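Local coordinates for DUF5636 domain-containing protein (Legionella pneumophila subsp. pneumophila str. Philadelphia 1, PDB 4RD8) that is of unknown function but folds as a compact, strand-free helical domain of the DUF5636 family, at residues N45-T56 with I209-I217; I82-E90 with T154-Y162. The protein carries 3 engineered substitutions. All blocks are in the same frame, centred on the assembly; numbering follows the deposited sequence. Where two conformers were deposited one is given.

Contact 1: residues N45-T56 with I209-I217; sequences NEQLIELNEQLT and IFPVLREVI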
loop_
_atom_site.group_PDB
_atom_site.type_symbol
_atom_site.label_atom_id
_atom_site.label_comp_id
_atom_site.label_asym_id
_atom_site.label_seq_id
_atom_site.Cartn_x
_atom_site.Cartn_y
_atom_site.Cartn_z
ATOM N N ASN A 45 1.959 -6.282 -11.626
ATOM C CA ASN A 45 3.107 -7.184 -11.740
ATOM C C ASN A 45 4.388 -6.448 -12.117
ATOM O O ASN A 45 5.481 -6.807 -11.663
ATOM C CB ASN A 45 2.840 -8.305 -12.757
ATOM C CG ASN A 45 2.003 -9.429 -12.179
ATOM O OD1 ASN A 45 1.862 -9.542 -10.956
ATOM N ND2 ASN A 45 1.457 -10.281 -13.052
ATOM N N GLU A 46 4.251 -5.419 -12.949
ATOM C CA GLU A 46 5.409 -4.652 -13.394
ATOM C C GLU A 46 6.106 -3.987 -12.207
ATOM O O GLU A 46 7.331 -4.008 -12.117
ATOM C CB GLU A 46 5.010 -3.627 -14.460
ATOM C CG GLU A 46 4.492 -4.268 -15.752
ATOM C CD GLU A 46 4.141 -3.256 -16.826
ATOM O OE1 GLU A 46 3.953 -2.073 -16.484
ATOM O OE2 GLU A 46 4.056 -3.642 -18.017
ATOM N N GLN A 47 5.329 -3.409 -11.294
ATOM C CA GLN A 47 5.908 -2.820 -10.086
ATOM C C GLN A 47 6.370 -3.867 -9.063
ATOM O O GLN A 47 7.309 -3.623 -8.311
ATOM C CB GLN A 47 4.966 -1.782 -9.453
ATOM C CG GLN A 47 5.027 -0.412 -10.123
ATOM C CD GLN A 47 4.580 -0.456 -11.577
ATOM O OE1 GLN A 47 3.462 -0.876 -11.872
ATOM N NE2 GLN A 47 5.460 -0.046 -12.490
ATOM N N LEU A 48 5.715 -5.025 -9.029
ATOM C CA LEU A 48 6.171 -6.117 -8.163
ATOM C C LEU A 48 7.516 -6.662 -8.632
ATOM O O LEU A 48 8.396 -6.965 -7.819
ATOM C CB LEU A 48 5.136 -7.251 -8.087
ATOM C CG LEU A 48 3.876 -6.979 -7.271
ATOM C CD1 LEU A 48 2.834 -8.061 -7.514
ATOM C CD2 LEU A 48 4.220 -6.928 -5.784
ATOM N N ILE A 49 7.672 -6.788 -9.950
ATOM C CA ILE A 49 8.955 -7.145 -10.539
ATOM C C ILE A 49 10.030 -6.124 -10.144
ATOM O O ILE A 49 11.145 -6.502 -9.772
ATOM C CB ILE A 49 8.851 -7.259 -12.080
ATOM C CG1 ILE A 49 8.064 -8.519 -12.457
ATOM C CG2 ILE A 49 10.231 -7.294 -12.712
ATOM C CD1 ILE A 49 7.611 -8.556 -13.894
ATOM N N GLU A 50 9.683 -4.840 -10.199
ATOM C CA GLU A 50 10.628 -3.775 -9.866
ATOM C C GLU A 50 11.006 -3.845 -8.387
ATOM O O GLU A 50 12.182 -3.722 -8.035
ATOM C CB GLU A 50 10.034 -2.400 -10.215
ATOM C CG GLU A 50 10.883 -1.196 -9.794
ATOM C CD GLU A 50 12.206 -1.101 -10.545
ATOM O OE1 GLU A 50 12.279 -1.526 -11.724
ATOM O OE2 GLU A 50 13.184 -0.592 -9.954
ATOM N N LEU A 51 10.007 -4.065 -7.536
ATOM C CA LEU A 51 10.233 -4.168 -6.096
ATOM C C LEU A 51 11.120 -5.373 -5.811
ATOM O O LEU A 51 12.058 -5.296 -5.006
ATOM C CB LEU A 51 8.905 -4.299 -5.352
ATOM C CG LEU A 51 8.993 -4.346 -3.824
ATOM C CD1 LEU A 51 9.524 -3.032 -3.281
ATOM C CD2 LEU A 51 7.626 -4.673 -3.220
ATOM N N ASN A 52 10.835 -6.478 -6.499
ATOM C CA ASN A 52 11.650 -7.686 -6.383
ATOM C C ASN A 52 13.082 -7.452 -6.822
ATOM O O ASN A 52 14.015 -7.997 -6.235
ATOM C CB ASN A 52 11.058 -8.829 -7.209
ATOM C CG ASN A 52 11.892 -10.094 -7.133
ATOM O OD1 ASN A 52 11.753 -10.891 -6.197
ATOM N ND2 ASN A 52 12.760 -10.292 -8.122
ATOM N N GLU A 53 13.255 -6.652 -7.869
ATOM C CA GLU A 53 14.585 -6.402 -8.402
ATOM C C GLU A 53 15.389 -5.501 -7.471
ATOM O O GLU A 53 16.583 -5.717 -7.265
ATOM C CB GLU A 53 14.510 -5.807 -9.805
ATOM C CG GLU A 53 15.863 -5.694 -10.470
ATOM C CD GLU A 53 15.760 -5.392 -11.948
ATOM O OE1 GLU A 53 15.582 -4.205 -12.299
ATOM O OE2 GLU A 53 15.866 -6.341 -12.754
ATOM N N GLN A 54 14.732 -4.500 -6.895
ATOM C CA GLN A 54 15.406 -3.619 -5.952
ATOM C C GLN A 54 15.823 -4.380 -4.687
ATOM O O GLN A 54 16.927 -4.199 -4.179
ATOM C CB GLN A 54 14.532 -2.399 -5.632
ATOM C CG GLN A 54 14.291 -1.498 -6.844
ATOM C CD GLN A 54 13.580 -0.207 -6.486
ATOM O OE1 GLN A 54 13.559 0.199 -5.325
ATOM N NE2 GLN A 54 12.982 0.441 -7.485
ATOM N N LEU A 55 14.942 -5.249 -4.204
ATOM C CA LEU A 55 15.241 -6.104 -3.055
ATOM C C LEU A 55 16.387 -7.082 -3.342
ATOM O O LEU A 55 17.299 -7.244 -2.519
ATOM C CB LEU A 55 13.982 -6.871 -2.640
ATOM C CG LEU A 55 14.067 -7.852 -1.467
ATOM C CD1 LEU A 55 14.507 -7.129 -0.194
ATOM C CD2 LEU A 55 12.719 -8.550 -1.259
ATOM N N THR A 56 16.333 -7.732 -4.506
ATOM C CA THR A 56 17.389 -8.648 -4.937
ATOM C C THR A 56 18.738 -7.939 -4.958
ATOM O O THR A 56 19.750 -8.477 -4.497
ATOM C CB THR A 56 17.110 -9.199 -6.350
ATOM O OG1 THR A 56 15.880 -9.934 -6.342
ATOM C CG2 THR A 56 18.237 -10.102 -6.802
ATOM N N ILE A 209 8.115 -14.538 -11.249
ATOM C CA ILE A 209 8.606 -13.217 -11.636
ATOM C C ILE A 209 8.989 -12.348 -10.435
ATOM O O ILE A 209 9.515 -11.245 -10.595
ATOM C CB ILE A 209 7.599 -12.474 -12.540
ATOM C CG1 ILE A 209 6.215 -12.444 -11.894
ATOM C CG2 ILE A 209 7.538 -13.143 -13.919
ATOM C CD1 ILE A 209 5.220 -11.526 -12.599
ATOM N N PHE A 210 8.709 -12.840 -9.231
ATOM C CA PHE A 210 9.224 -12.190 -8.022
ATOM C C PHE A 210 9.661 -13.146 -6.904
ATOM O O PHE A 210 9.217 -13.012 -5.758
ATOM C CB PHE A 210 8.251 -11.139 -7.495
ATOM C CG PHE A 210 6.800 -11.486 -7.682
ATOM C CD1 PHE A 210 6.180 -12.423 -6.866
ATOM C CD2 PHE A 210 6.041 -10.836 -8.650
ATOM C CE1 PHE A 210 4.831 -12.727 -7.030
ATOM C CE2 PHE A 210 4.691 -11.134 -8.816
ATOM C CZ PHE A 210 4.088 -12.080 -8.006
ATOM N N PRO A 211 10.572 -14.076 -7.228
ATOM C CA PRO A 211 10.960 -15.148 -6.304
ATOM C C PRO A 211 11.631 -14.650 -5.026
ATOM O O PRO A 211 11.476 -15.287 -3.982
ATOM C CB PRO A 211 11.949 -15.974 -7.127
ATOM C CG PRO A 211 12.527 -15.006 -8.099
ATOM C CD PRO A 211 11.396 -14.090 -8.453
ATOM N N VAL A 212 12.359 -13.538 -5.106
ATOM C CA VAL A 212 13.054 -12.999 -3.941
ATOM C C VAL A 212 12.088 -12.323 -2.980
ATOM O O VAL A 212 12.129 -12.568 -1.770
ATOM C CB VAL A 212 14.185 -12.039 -4.349
ATOM C CG1 VAL A 212 14.816 -11.411 -3.121
ATOM C CG2 VAL A 212 15.236 -12.786 -5.154
ATOM N N LEU A 213 11.214 -11.480 -3.522
ATOM C CA LEU A 213 10.171 -10.846 -2.728
ATOM C C LEU A 213 9.304 -11.917 -2.075
ATOM O O LEU A 213 8.903 -11.790 -0.920
ATOM C CB LEU A 213 9.324 -9.919 -3.609
ATOM C CG LEU A 213 8.125 -9.208 -2.969
ATOM C CD1 LEU A 213 8.546 -8.386 -1.755
ATOM C CD2 LEU A 213 7.392 -8.328 -3.988
ATOM N N ARG A 214 9.047 -12.989 -2.816
ATOM C CA ARG A 214 8.181 -14.060 -2.337
ATOM C C ARG A 214 8.756 -14.790 -1.123
ATOM O O ARG A 214 8.076 -14.954 -0.110
ATOM C CB ARG A 214 7.900 -15.053 -3.468
ATOM C CG ARG A 214 7.376 -16.399 -3.000
ATOM C CD ARG A 214 7.347 -17.406 -4.140
ATOM N NE ARG A 214 7.452 -18.779 -3.656
ATOM C CZ ARG A 214 7.348 -19.860 -4.422
ATOM N NH1 ARG A 214 7.130 -19.739 -5.725
ATOM N NH2 ARG A 214 7.461 -21.065 -3.884
ATOM N N GLU A 215 10.010 -15.214 -1.226
ATOM C CA GLU A 215 10.647 -15.988 -0.163
ATOM C C GLU A 215 10.826 -15.158 1.113
ATOM O O GLU A 215 10.637 -15.667 2.218
ATOM C CB GLU A 215 11.993 -16.534 -0.635
ATOM C CG GLU A 215 12.664 -17.493 0.339
ATOM C CD GLU A 215 13.970 -18.036 -0.200
ATOM O OE1 GLU A 215 14.268 -17.783 -1.387
ATOM O OE2 GLU A 215 14.700 -18.713 0.557
ATOM N N VAL A 216 11.180 -13.883 0.955
ATOM C CA VAL A 216 11.376 -12.992 2.098
ATOM C C VAL A 216 10.082 -12.799 2.890
ATOM O O VAL A 216 10.089 -12.846 4.120
ATOM C CB VAL A 216 11.963 -11.624 1.667
ATOM C CG1 VAL A 216 12.009 -10.653 2.846
ATOM C CG2 VAL A 216 13.352 -11.805 1.062
ATOM N N ILE A 217 8.977 -12.596 2.178
ATOM C CA ILE A 217 7.665 -12.418 2.806
ATOM C C ILE A 217 7.193 -13.685 3.541
ATOM O O ILE A 217 6.625 -13.599 4.631
ATOM C CB ILE A 217 6.620 -11.923 1.773
ATOM C CG1 ILE A 217 6.841 -10.437 1.485
ATOM C CG2 ILE A 217 5.201 -12.145 2.265
ATOM C CD1 ILE A 217 5.872 -9.850 0.476
#
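Asn52 and Leu213 both hold CG anti to the backbone N (chi1 179° for Asn52), which sends the Asn52 amide to the start of helix 211-218 and Leu213 into the side of helix 41-61. The motif is a steep helix-helix crossing, 74° between the two short axes, with a knob-into-hole contact. The Leu213 knob sits among Leu48, Leu51, Asn52 and Leu55. Leu213 CD2 lies 3.7 Å from Leu51 CD2.

Asn52 OD1 receives a nearly straight bond from Leu213 N (2.8 Å, 168° at the hydrogen). A weak, bent one comes from Val212 N. The side-chain carbonyl thus takes up N-H groups of the first helical turn, just after Phe210 at the N-cap. Asp205 binds the backbone N of Ile209 and Phe210 on the way in.

The Phe210 ring crosses Leu48 at a slant, Phe210 CD2 to Leu48 CB at 3.7 Å. Asn45 OD1, bonded to His201, lies at the ring edge. Ile209 CB meets Ile49 CG1 at 4.0 Å on the more exposed side. At the other end, Leu55 CD2 packs on Leu213 CA. Thr56 OG1 donates to Asn52 O at 2.7 Å, from the face of that carbonyl opposite to Thr56 N.

Contact 2: residues I82-E90 with T154-Y162; sequences ILTEAGFRE and TSEICDRIY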
loop_
_atom_site.group_PDB
_atom_site.type_symbol
_atom_site.label_atom_id
_atom_site.label_comp_id
_atom_site.label_asym_id
_atom_site.label_seq_id
_atom_site.Cartn_x
_atom_site.Cartn_y
_atom_site.Cartn_z
ATOM N N ILE A 82 10.876 3.869 0.097
ATOM C CA ILE A 82 9.902 4.204 -0.936
ATOM C C ILE A 82 8.807 5.089 -0.355
ATOM O O ILE A 82 8.415 6.087 -0.954
ATOM C CB ILE A 82 9.290 2.930 -1.555
ATOM C CG1 ILE A 82 10.376 2.181 -2.336
ATOM C CG2 ILE A 82 8.120 3.285 -2.470
ATOM C CD1 ILE A 82 9.999 0.756 -2.718
ATOM N N LEU A 83 8.327 4.729 0.829
ATOM C CA LEU A 83 7.273 5.495 1.486
ATOM C C LEU A 83 7.745 6.886 1.855
ATOM O O LEU A 83 7.027 7.857 1.657
ATOM C CB LEU A 83 6.770 4.780 2.743
ATOM C CG LEU A 83 5.993 3.490 2.473
ATOM C CD1 LEU A 83 5.629 2.854 3.814
ATOM C CD2 LEU A 83 4.746 3.783 1.643
ATOM N N THR A 84 8.951 6.981 2.394
ATOM C CA THR A 84 9.504 8.278 2.760
ATOM C C THR A 84 9.603 9.226 1.560
ATOM O O THR A 84 9.266 10.410 1.666
ATOM C CB THR A 84 10.869 8.121 3.418
ATOM O OG1 THR A 84 10.713 7.321 4.598
ATOM C CG2 THR A 84 11.431 9.485 3.801
ATOM N N GLU A 85 10.052 8.695 0.424
ATOM C CA GLU A 85 10.132 9.457 -0.823
ATOM C C GLU A 85 8.795 10.072 -1.210
ATOM O O GLU A 85 8.760 11.125 -1.857
ATOM C CB GLU A 85 10.594 8.561 -1.976
ATOM C CG GLU A 85 12.075 8.337 -2.071
ATOM C CD GLU A 85 12.456 7.662 -3.375
ATOM O OE1 GLU A 85 11.763 7.897 -4.398
ATOM O OE2 GLU A 85 13.441 6.895 -3.373
ATOM N N ALA A 86 7.710 9.397 -0.827
ATOM C CA ALA A 86 6.356 9.832 -1.154
ATOM C C ALA A 86 5.734 10.721 -0.080
ATOM O O ALA A 86 4.546 11.057 -0.157
ATOM C CB ALA A 86 5.449 8.632 -1.417
ATOM N N GLY A 87 6.515 11.082 0.938
ATOM C CA GLY A 87 6.018 11.990 1.960
ATOM C C GLY A 87 5.440 11.338 3.198
ATOM O O GLY A 87 4.907 12.023 4.071
ATOM N N PHE A 88 5.543 10.017 3.301
ATOM C CA PHE A 88 5.106 9.347 4.521
ATOM C C PHE A 88 6.066 9.651 5.678
ATOM O O PHE A 88 7.229 10.015 5.465
ATOM C CB PHE A 88 5.019 7.832 4.316
ATOM C CG PHE A 88 3.863 7.400 3.454
ATOM C CD1 PHE A 88 3.892 7.592 2.078
ATOM C CD2 PHE A 88 2.751 6.803 4.019
ATOM C CE1 PHE A 88 2.821 7.190 1.286
ATOM C CE2 PHE A 88 1.679 6.398 3.239
ATOM C CZ PHE A 88 1.723 6.593 1.859
ATOM N N ARG A 89 5.577 9.501 6.908
ATOM C CA ARG A 89 6.460 9.602 8.064
ATOM C C ARG A 89 7.515 8.515 7.958
ATOM O O ARG A 89 7.229 7.415 7.473
ATOM C CB ARG A 89 5.678 9.398 9.358
ATOM C CG ARG A 89 4.533 10.373 9.540
ATOM C CD ARG A 89 4.957 11.633 10.285
ATOM N NE ARG A 89 3.800 12.513 10.472
ATOM C CZ ARG A 89 3.742 13.525 11.328
ATOM N NH1 ARG A 89 4.768 13.808 12.128
ATOM N NH2 ARG A 89 2.632 14.253 11.387
ATOM N N GLU A 90 8.717 8.813 8.430
ATOM C CA GLU A 90 9.795 7.833 8.417
ATOM C C GLU A 90 9.681 6.891 9.611
ATOM O O GLU A 90 9.907 7.274 10.762
ATOM C CB GLU A 90 11.159 8.512 8.417
ATOM C CG GLU A 90 12.322 7.543 8.252
ATOM C CD GLU A 90 13.579 8.238 7.789
ATOM O OE1 GLU A 90 13.831 9.375 8.248
ATOM O OE2 GLU A 90 14.310 7.657 6.959
ATOM N N THR A 154 6.097 13.302 -6.593
ATOM C CA THR A 154 6.100 12.035 -5.872
ATOM C C THR A 154 6.033 12.283 -4.364
ATOM O O THR A 154 5.324 11.585 -3.642
ATOM C CB THR A 154 7.348 11.205 -6.235
ATOM O OG1 THR A 154 7.297 10.872 -7.632
ATOM C CG2 THR A 154 7.407 9.925 -5.406
ATOM N N SER A 155 6.727 13.322 -3.911
ATOM C CA SER A 155 6.805 13.637 -2.486
ATOM C C SER A 155 5.473 14.133 -1.916
ATOM O O SER A 155 5.347 14.302 -0.701
ATOM C CB SER A 155 7.892 14.681 -2.236
ATOM O OG SER A 155 7.547 15.923 -2.823
ATOM N N GLU A 156 4.488 14.374 -2.783
ATOM C CA GLU A 156 3.176 14.852 -2.321
ATOM C C GLU A 156 2.090 13.782 -2.337
ATOM O O GLU A 156 0.930 14.077 -2.072
ATOM C CB GLU A 156 2.733 16.097 -3.111
ATOM C CG GLU A 156 3.687 17.276 -2.909
ATOM C CD GLU A 156 3.273 18.533 -3.651
ATOM O OE1 GLU A 156 2.232 18.520 -4.343
ATOM O OE2 GLU A 156 3.997 19.549 -3.547
ATOM N N ILE A 157 2.470 12.545 -2.635
ATOM C CA ILE A 157 1.505 11.449 -2.683
ATOM C C ILE A 157 0.849 11.256 -1.315
ATOM O O ILE A 157 -0.368 11.070 -1.218
ATOM C CB ILE A 157 2.176 10.136 -3.149
ATOM C CG1 ILE A 157 2.418 10.184 -4.659
ATOM C CG2 ILE A 157 1.298 8.928 -2.829
ATOM C CD1 ILE A 157 3.322 9.063 -5.163
ATOM N N CYS A 158 1.639 11.326 -0.251
ATOM C CA CYS A 158 1.087 11.121 1.097
ATOM C C CYS A 158 0.068 12.217 1.441
ATOM O O CYS A 158 -1.075 11.932 1.806
ATOM C CB CYS A 158 2.197 11.087 2.141
ATOM S SG CYS A 158 1.593 10.578 3.771
ATOM N N ASP A 159 0.473 13.478 1.297
ATOM C CA ASP A 159 -0.426 14.581 1.620
ATOM C C ASP A 159 -1.672 14.641 0.728
ATOM O O ASP A 159 -2.771 14.913 1.213
ATOM C CB ASP A 159 0.303 15.926 1.539
ATOM C CG ASP A 159 1.322 16.115 2.651
ATOM O OD1 ASP A 159 1.363 15.295 3.586
ATOM O OD2 ASP A 159 2.078 17.105 2.593
ATOM N N ARG A 160 -1.498 14.416 -0.570
ATOM C CA ARG A 160 -2.606 14.602 -1.514
ATOM C C ARG A 160 -3.586 13.434 -1.569
ATOM O O ARG A 160 -4.725 13.591 -2.015
ATOM C CB ARG A 160 -2.077 14.867 -2.921
ATOM C CG ARG A 160 -1.446 16.227 -3.085
ATOM C CD ARG A 160 -1.133 16.482 -4.536
ATOM N NE ARG A 160 -0.369 17.715 -4.705
ATOM C CZ ARG A 160 -0.460 18.512 -5.766
ATOM N NH1 ARG A 160 -1.295 18.216 -6.751
ATOM N NH2 ARG A 160 0.283 19.609 -5.833
ATOM N N ILE A 161 -3.128 12.255 -1.165
ATOM C CA ILE A 161 -3.971 11.066 -1.253
ATOM C C ILE A 161 -4.119 10.309 0.072
ATOM O O ILE A 161 -5.212 10.252 0.654
ATOM C CB ILE A 161 -3.473 10.094 -2.355
ATOM C CG1 ILE A 161 -3.243 10.843 -3.684
ATOM C CG2 ILE A 161 -4.486 8.993 -2.565
ATOM C CD1 ILE A 161 -2.386 10.053 -4.687
ATOM N N TYR A 162 -3.026 9.727 0.547
ATOM C CA TYR A 162 -3.065 8.858 1.730
ATOM C C TYR A 162 -3.696 9.505 2.962
ATOM O O TYR A 162 -4.594 8.938 3.572
ATOM C CB TYR A 162 -1.655 8.387 2.062
ATOM C CG TYR A 162 -1.551 7.427 3.236
ATOM C CD1 TYR A 162 -1.782 6.066 3.067
ATOM C CD2 TYR A 162 -1.175 7.872 4.484
ATOM C CE1 TYR A 162 -1.649 5.175 4.135
ATOM C CE2 TYR A 162 -1.048 6.991 5.565
ATOM C CZ TYR A 162 -1.287 5.640 5.374
ATOM O OH TYR A 162 -1.147 4.776 6.448
HETATM O O HOH W 1 4.096 14.677 3.729
#
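Phe88 turns one ring face to Cys158 and an edge to Tyr162. From CB, the ring stands beside the backbone N (chi1 -72°), and Phe88 CG lies 3.9 Å from Cys158 SG. CD1 meets Cys158 CB, and so does CE1. CD2 lies near Cys158 SG and Tyr162 CD2. Phe88 CE2 is 3.4 Å from Tyr162 CG, over the centre of the tyrosine ring. CZ, at the tip, also meets Tyr162 CG. The Phe88 and Tyr162 rings form an edge-to-face pair with planes at 56°.

Cys158 SG sits over one Phe88 face, 12° off the ring normal. Leu83 CD2 covers the opposite face, so the ring is held flat between sulfur and methyl. Tyr162 OH bonds to Phe114 O at the far end of that ring.

The backbones also join. Cys158 N donates to Ala86 O at 2.9 Å. Ala86 CA makes a CA-H...O contact with Thr154 O at 3.2 Å. A water donates to both Gly87 O and Asp159 OD1.

Gly87 has positive phi and is the C-prime residue. Phe88 N bonds to Leu83 O and Gly87 N to Thr84 O: a Schellman motif ends helix 69-85 against the start of helix 157-162.

Both segments of contact 2 fall, in sequence, between the two segments of contact 1. Their centres are 21 Å apart. Helices 41-61 and 69-85 follow each other and connect them: Leu51 CD1 touches Ile82 CD1 at 3.9 Å. Both contacts are partly buried, with exposed residues at their margins, and contact 2 lies closer to the centre of the chain. Contact 1 packs the side of a long helix against the beginning of another. Its chemistry is mostly aliphatic, with one phenylalanine ring and a buried asparagine that accepts from backbone N-H groups. Contact 2 joins a helix end to a helix start. It uses one backbone hydrogen bond, an aromatic pair and a sulfur-aromatic contact. Helix 130-144 touches side chains from both pairs of segments.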